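Local coordinates for ABC transporter substrate-binding protein (Rhizobium radiobacter, PDB 6TFX) that binds the mannityl-opine mannopinic acid as the solute-binding protein of an ABC transporter, probably delivering it for import into the bacterium, at residues 226-235 and 282-290. Sequence-based numbering, arbitrary orientation.
With N72 ((2~{R})-2-[[(3~{R},4~{R},5~{S})-3,4,5,6-tetrakis(oxidanyl)-2-oxidanylidene-hexyl]amino]pentanedioic acid), chain C.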
loop_
_atom_site.group_PDB
_atom_site.type_symbol
_atom_site.label_atom_id
_atom_site.label_comp_id
_atom_site.label_asym_id
_atom_site.label_seq_id
_atom_site.Cartn_x
_atom_site.Cartn_y
_atom_site.Cartn_z
ATOM N N GLN A 226 -4.750 13.595 7.525
ATOM C CA GLN A 226 -4.702 12.980 8.873
ATOM C C GLN A 226 -5.024 13.937 10.013
ATOM O O GLN A 226 -5.033 13.531 11.181
ATOM C CB GLN A 226 -3.319 12.354 9.090
ATOM C CG GLN A 226 -2.981 11.218 8.117
ATOM C CD GLN A 226 -2.638 11.701 6.716
ATOM O OE1 GLN A 226 -1.928 12.701 6.528
ATOM N NE2 GLN A 226 -3.176 11.020 5.713
ATOM N N ASP A 227 -5.272 15.199 9.685
ATOM C CA ASP A 227 -5.519 16.252 10.669
ATOM C C ASP A 227 -6.967 16.273 11.162
ATOM O O ASP A 227 -7.900 16.387 10.362
ATOM C CB ASP A 227 -5.126 17.606 10.069
ATOM C CG ASP A 227 -5.007 18.764 11.047
ATOM O OD1 ASP A 227 -5.555 18.661 12.168
ATOM O OD2 ASP A 227 -4.372 19.780 10.685
ATOM N N GLN A 228 -7.150 16.192 12.495
ATOM C CA GLN A 228 -8.476 16.219 13.117
ATOM C C GLN A 228 -9.266 17.496 12.795
ATOM O O GLN A 228 -10.497 17.451 12.748
ATOM C CB GLN A 228 -8.404 15.969 14.628
ATOM C CG GLN A 228 -7.596 16.998 15.418
ATOM C CD GLN A 228 -7.531 16.603 16.874
ATOM O OE1 GLN A 228 -8.552 16.333 17.508
ATOM N NE2 GLN A 228 -6.329 16.532 17.428
ATOM N N ARG A 229 -8.557 18.599 12.506
ATOM C CA ARG A 229 -9.160 19.893 12.169
ATOM C C ARG A 229 -9.934 19.817 10.843
ATOM O O ARG A 229 -11.043 20.363 10.726
ATOM C CB ARG A 229 -8.076 20.975 12.132
ATOM C CG ARG A 229 -7.604 21.359 13.551
ATOM C CD ARG A 229 -6.106 21.633 13.638
ATOM N NE ARG A 229 -5.607 21.521 15.015
ATOM C CZ ARG A 229 -5.010 20.442 15.521
ATOM N NH1 ARG A 229 -4.595 20.436 16.782
ATOM N NH2 ARG A 229 -4.819 19.362 14.769
ATOM N N TRP A 230 -9.371 19.092 9.864
ATOM C CA TRP A 230 -10.020 18.863 8.574
ATOM C C TRP A 230 -11.252 17.972 8.845
ATOM O O TRP A 230 -12.363 18.261 8.382
ATOM C CB TRP A 230 -9.028 18.178 7.604
ATOM C CG TRP A 230 -9.684 17.755 6.327
ATOM C CD1 TRP A 230 -9.829 18.503 5.193
ATOM C CD2 TRP A 230 -10.345 16.506 6.077
ATOM N NE1 TRP A 230 -10.560 17.806 4.258
ATOM C CE2 TRP A 230 -10.900 16.580 4.779
ATOM C CE3 TRP A 230 -10.543 15.334 6.833
ATOM C CZ2 TRP A 230 -11.635 15.526 4.219
ATOM C CZ3 TRP A 230 -11.265 14.289 6.275
ATOM C CH2 TRP A 230 -11.811 14.395 4.989
ATOM N N LEU A 231 -11.048 16.908 9.633
ATOM C CA LEU A 231 -12.085 15.944 10.007
ATOM C C LEU A 231 -13.292 16.640 10.653
ATOM O O LEU A 231 -14.426 16.387 10.247
ATOM C CB LEU A 231 -11.456 14.859 10.921
ATOM C CG LEU A 231 -12.331 13.773 11.532
ATOM C CD1 LEU A 231 -12.800 12.798 10.497
ATOM C CD2 LEU A 231 -11.549 13.005 12.588
ATOM N N GLN A 232 -13.040 17.577 11.577
ATOM C CA GLN A 232 -14.093 18.306 12.287
ATOM C C GLN A 232 -14.821 19.313 11.395
ATOM O O GLN A 232 -16.042 19.447 11.508
ATOM C CB GLN A 232 -13.535 18.955 13.571
ATOM C CG GLN A 232 -13.177 17.950 14.680
ATOM C CD GLN A 232 -14.345 17.092 15.131
ATOM O OE1 GLN A 232 -14.488 15.928 14.730
ATOM N NE2 GLN A 232 -15.207 17.645 15.978
ATOM N N ARG A 233 -14.087 19.990 10.485
ATOM C CA ARG A 233 -14.649 20.974 9.550
ATOM C C ARG A 233 -15.588 20.290 8.541
ATOM O O ARG A 233 -16.583 20.890 8.134
ATOM C CB ARG A 233 -13.520 21.725 8.825
ATOM C CG ARG A 233 -13.953 23.038 8.169
ATOM C CD ARG A 233 -12.925 23.582 7.187
ATOM N NE ARG A 233 -11.688 24.035 7.833
ATOM C CZ ARG A 233 -11.429 25.295 8.179
ATOM N NH1 ARG A 233 -12.326 26.251 7.960
ATOM N NH2 ARG A 233 -10.272 25.608 8.748
ATOM N N LEU A 234 -15.274 19.033 8.149
ATOM C CA LEU A 234 -16.085 18.260 7.204
ATOM C C LEU A 234 -17.331 17.657 7.865
ATOM O O LEU A 234 -18.426 17.780 7.314
ATOM C CB LEU A 234 -15.220 17.172 6.513
ATOM C CG LEU A 234 -14.523 17.551 5.191
ATOM C CD1 LEU A 234 -15.515 17.719 4.055
ATOM C CD2 LEU A 234 -13.650 18.799 5.311
ATOM N N THR A 235 -17.173 17.043 9.058
ATOM C CA THR A 235 -18.270 16.424 9.820
ATOM C C THR A 235 -19.304 17.452 10.327
ATOM O O THR A 235 -20.433 17.067 10.644
ATOM C CB THR A 235 -17.727 15.557 10.964
ATOM O OG1 THR A 235 -16.919 16.364 11.819
ATOM C CG2 THR A 235 -16.933 14.348 10.470
ATOM N N LYS A 282 -1.449 12.581 19.151
ATOM C CA LYS A 282 -2.323 13.488 19.931
ATOM C C LYS A 282 -2.673 14.723 19.110
ATOM O O LYS A 282 -3.829 15.126 19.075
ATOM C CB LYS A 282 -1.633 13.924 21.235
ATOM C CG LYS A 282 -2.125 13.156 22.460
ATOM C CD LYS A 282 -1.773 13.860 23.774
ATOM C CE LYS A 282 -0.424 13.473 24.342
ATOM N NZ LYS A 282 -0.443 12.130 24.984
ATOM N N TYR A 283 -1.679 15.290 18.403
ATOM C CA TYR A 283 -1.872 16.483 17.569
ATOM C C TYR A 283 -2.799 16.192 16.388
ATOM O O TYR A 283 -3.755 16.946 16.145
ATOM C CB TYR A 283 -0.514 17.003 17.062
ATOM C CG TYR A 283 -0.639 18.088 16.016
ATOM C CD1 TYR A 283 -1.039 19.376 16.363
ATOM C CD2 TYR A 283 -0.356 17.830 14.678
ATOM C CE1 TYR A 283 -1.215 20.362 15.396
ATOM C CE2 TYR A 283 -0.519 18.812 13.702
ATOM C CZ TYR A 283 -0.923 20.086 14.070
ATOM O OH TYR A 283 -1.051 21.079 13.126
ATOM N N ARG A 284 -2.494 15.115 15.630
ATOM C CA ARG A 284 -3.292 14.765 14.442
ATOM C C ARG A 284 -4.682 14.252 14.783
ATOM O O ARG A 284 -5.611 14.506 14.024
ATOM C CB ARG A 284 -2.556 13.766 13.554
ATOM C CG ARG A 284 -1.374 14.407 12.839
ATOM C CD ARG A 284 -0.664 13.411 11.929
ATOM N NE ARG A 284 -0.088 14.116 10.788
ATOM C CZ ARG A 284 0.391 13.521 9.694
ATOM N NH1 ARG A 284 0.415 12.193 9.604
ATOM N NH2 ARG A 284 0.850 14.253 8.683
ATOM N N GLY A 285 -4.814 13.555 15.911
ATOM C CA GLY A 285 -6.102 13.051 16.398
ATOM C C GLY A 285 -6.123 11.542 16.507
ATOM O O GLY A 285 -5.757 10.834 15.552
ATOM N N GLU A 286 -6.592 11.042 17.664
ATOM C CA GLU A 286 -6.590 9.613 17.994
ATOM C C GLU A 286 -7.635 8.755 17.275
ATOM O O GLU A 286 -7.508 7.529 17.309
ATOM C CB GLU A 286 -6.690 9.402 19.518
ATOM C CG GLU A 286 -5.334 9.194 20.172
ATOM C CD GLU A 286 -4.733 10.363 20.930
ATOM O OE1 GLU A 286 -5.205 11.512 20.763
ATOM O OE2 GLU A 286 -3.772 10.122 21.695
ATOM N N ARG A 287 -8.625 9.356 16.599
ATOM C CA ARG A 287 -9.608 8.565 15.835
ATOM C C ARG A 287 -8.950 7.954 14.574
ATOM O O ARG A 287 -9.241 6.812 14.181
ATOM C CB ARG A 287 -10.784 9.466 15.425
ATOM C CG ARG A 287 -11.878 8.750 14.630
ATOM C CD ARG A 287 -12.967 9.707 14.184
ATOM N NE ARG A 287 -13.842 9.096 13.184
ATOM C CZ ARG A 287 -14.802 9.742 12.529
ATOM N NH1 ARG A 287 -15.024 11.031 12.763
ATOM N NH2 ARG A 287 -15.544 9.106 11.634
ATOM N N VAL A 288 -8.045 8.719 13.960
ATOM C CA VAL A 288 -7.406 8.317 12.709
ATOM C C VAL A 288 -5.966 7.864 12.887
ATOM O O VAL A 288 -5.496 7.026 12.117
ATOM C CB VAL A 288 -7.493 9.536 11.741
ATOM C CG1 VAL A 288 -6.572 9.400 10.531
ATOM C CG2 VAL A 288 -8.943 9.790 11.328
ATOM N N ASN A 289 -5.284 8.415 13.912
ATOM C CA ASN A 289 -3.844 8.197 14.107
ATOM C C ASN A 289 -3.498 7.540 15.416
ATOM O O ASN A 289 -4.082 7.864 16.445
ATOM C CB ASN A 289 -3.149 9.564 14.094
ATOM C CG ASN A 289 -3.496 10.371 12.874
ATOM O OD1 ASN A 289 -2.845 10.243 11.843
ATOM N ND2 ASN A 289 -4.550 11.188 12.954
ATOM N N ARG A 290 -2.484 6.673 15.395
ATOM C CA ARG A 290 -2.039 6.034 16.632
ATOM C C ARG A 290 -0.543 5.825 16.582
ATOM O O ARG A 290 -0.021 5.443 15.533
ATOM C CB ARG A 290 -2.713 4.661 16.842
ATOM C CG ARG A 290 -4.210 4.689 17.161
ATOM C CD ARG A 290 -4.545 5.236 18.547
ATOM N NE ARG A 290 -5.966 5.575 18.656
ATOM C CZ ARG A 290 -6.917 4.724 19.031
ATOM N NH1 ARG A 290 -6.611 3.471 19.349
ATOM N NH2 ARG A 290 -8.181 5.121 19.097
HETATM O OAB N72 C . 0.578 11.261 6.953
HETATM C CAF N72 C . 1.137 10.034 6.445
HETATM C CAG N72 C . 0.959 9.752 4.915
HETATM O OAC N72 C . -0.009 10.552 4.316
HETATM C CAH N72 C . 0.976 8.250 4.625
HETATM O OAM N72 C . 0.823 7.313 5.622
HETATM C CAI N72 C . 0.216 7.371 3.650
HETATM O OAD N72 C . -1.073 7.891 3.411
HETATM C CAJ N72 C . 1.058 6.977 2.461
HETATM O OAE N72 C . 2.309 6.971 2.595
HETATM C CAK N72 C . 0.384 6.651 1.098
HETATM N N N72 C . 0.504 5.249 0.779
HETATM C CA N72 C . 1.253 4.790 -0.329
HETATM C C N72 C . 2.181 5.751 -1.018
HETATM O O N72 C . 3.435 6.033 -0.861
HETATM C CB N72 C . 1.829 3.404 -0.025
HETATM C CG N72 C . 3.067 2.919 -0.781
HETATM C CD N72 C . 3.135 1.397 -0.920
HETATM O OE1 N72 C . 2.083 0.681 -0.978
HETATM O OE2 N72 C . 4.261 0.857 -0.994
HETATM O OXT N72 C . 1.451 6.233 -1.903
HETATM O O HOH W 1 -6.287 15.149 20.195
#
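Tyr283 O, near the C-terminal end of helix 277-284, is gripped by two side chains that reach it from opposite faces of its carbonyl plane: Gln228 NE2 at 2.9 Å and Arg229 NH2 at 3.0 Å, the latter almost straight at 170°. Gln228 is extended beyond CG (chi2 -177°), which carries its amide to this helix-end carbonyl. The same Arg229 NH2 forms a salt bridge with Asp227 OD1 (2.8 Å); Asp227, the N-cap of helix 228-235, also accepts from Arg229 N through OD1. With two edge bonds fixing its rotation, the guanidinium lies flat on the Tyr283 ring, planes 25° apart, a cation-pi stack. Gly285 follows helix 277-284 with a positive phi, which suits glycine, and its CA passes 3.6 Å from Gln228 NE2. In this solute-binding protein of family 5, the junction borders the opine pocket. Asn289 ND2 ties Gln226 O (3.0 Å) to Gly285 O, joining both segments through one amide. Gln226 and Arg284 run side by side toward the ligand, CB of Gln226 over one guanidinium face, while Arg284 NH1 donates to N72 OAB (2.8 Å) and Arg284 NH2 to Gly341 O. Farther along, Leu231 CD1 covers a face of the Arg287 guanidinium, 3.6 Å from NH1, and Leu231 CD2 meets Val288 CG2 at 4.3 Å.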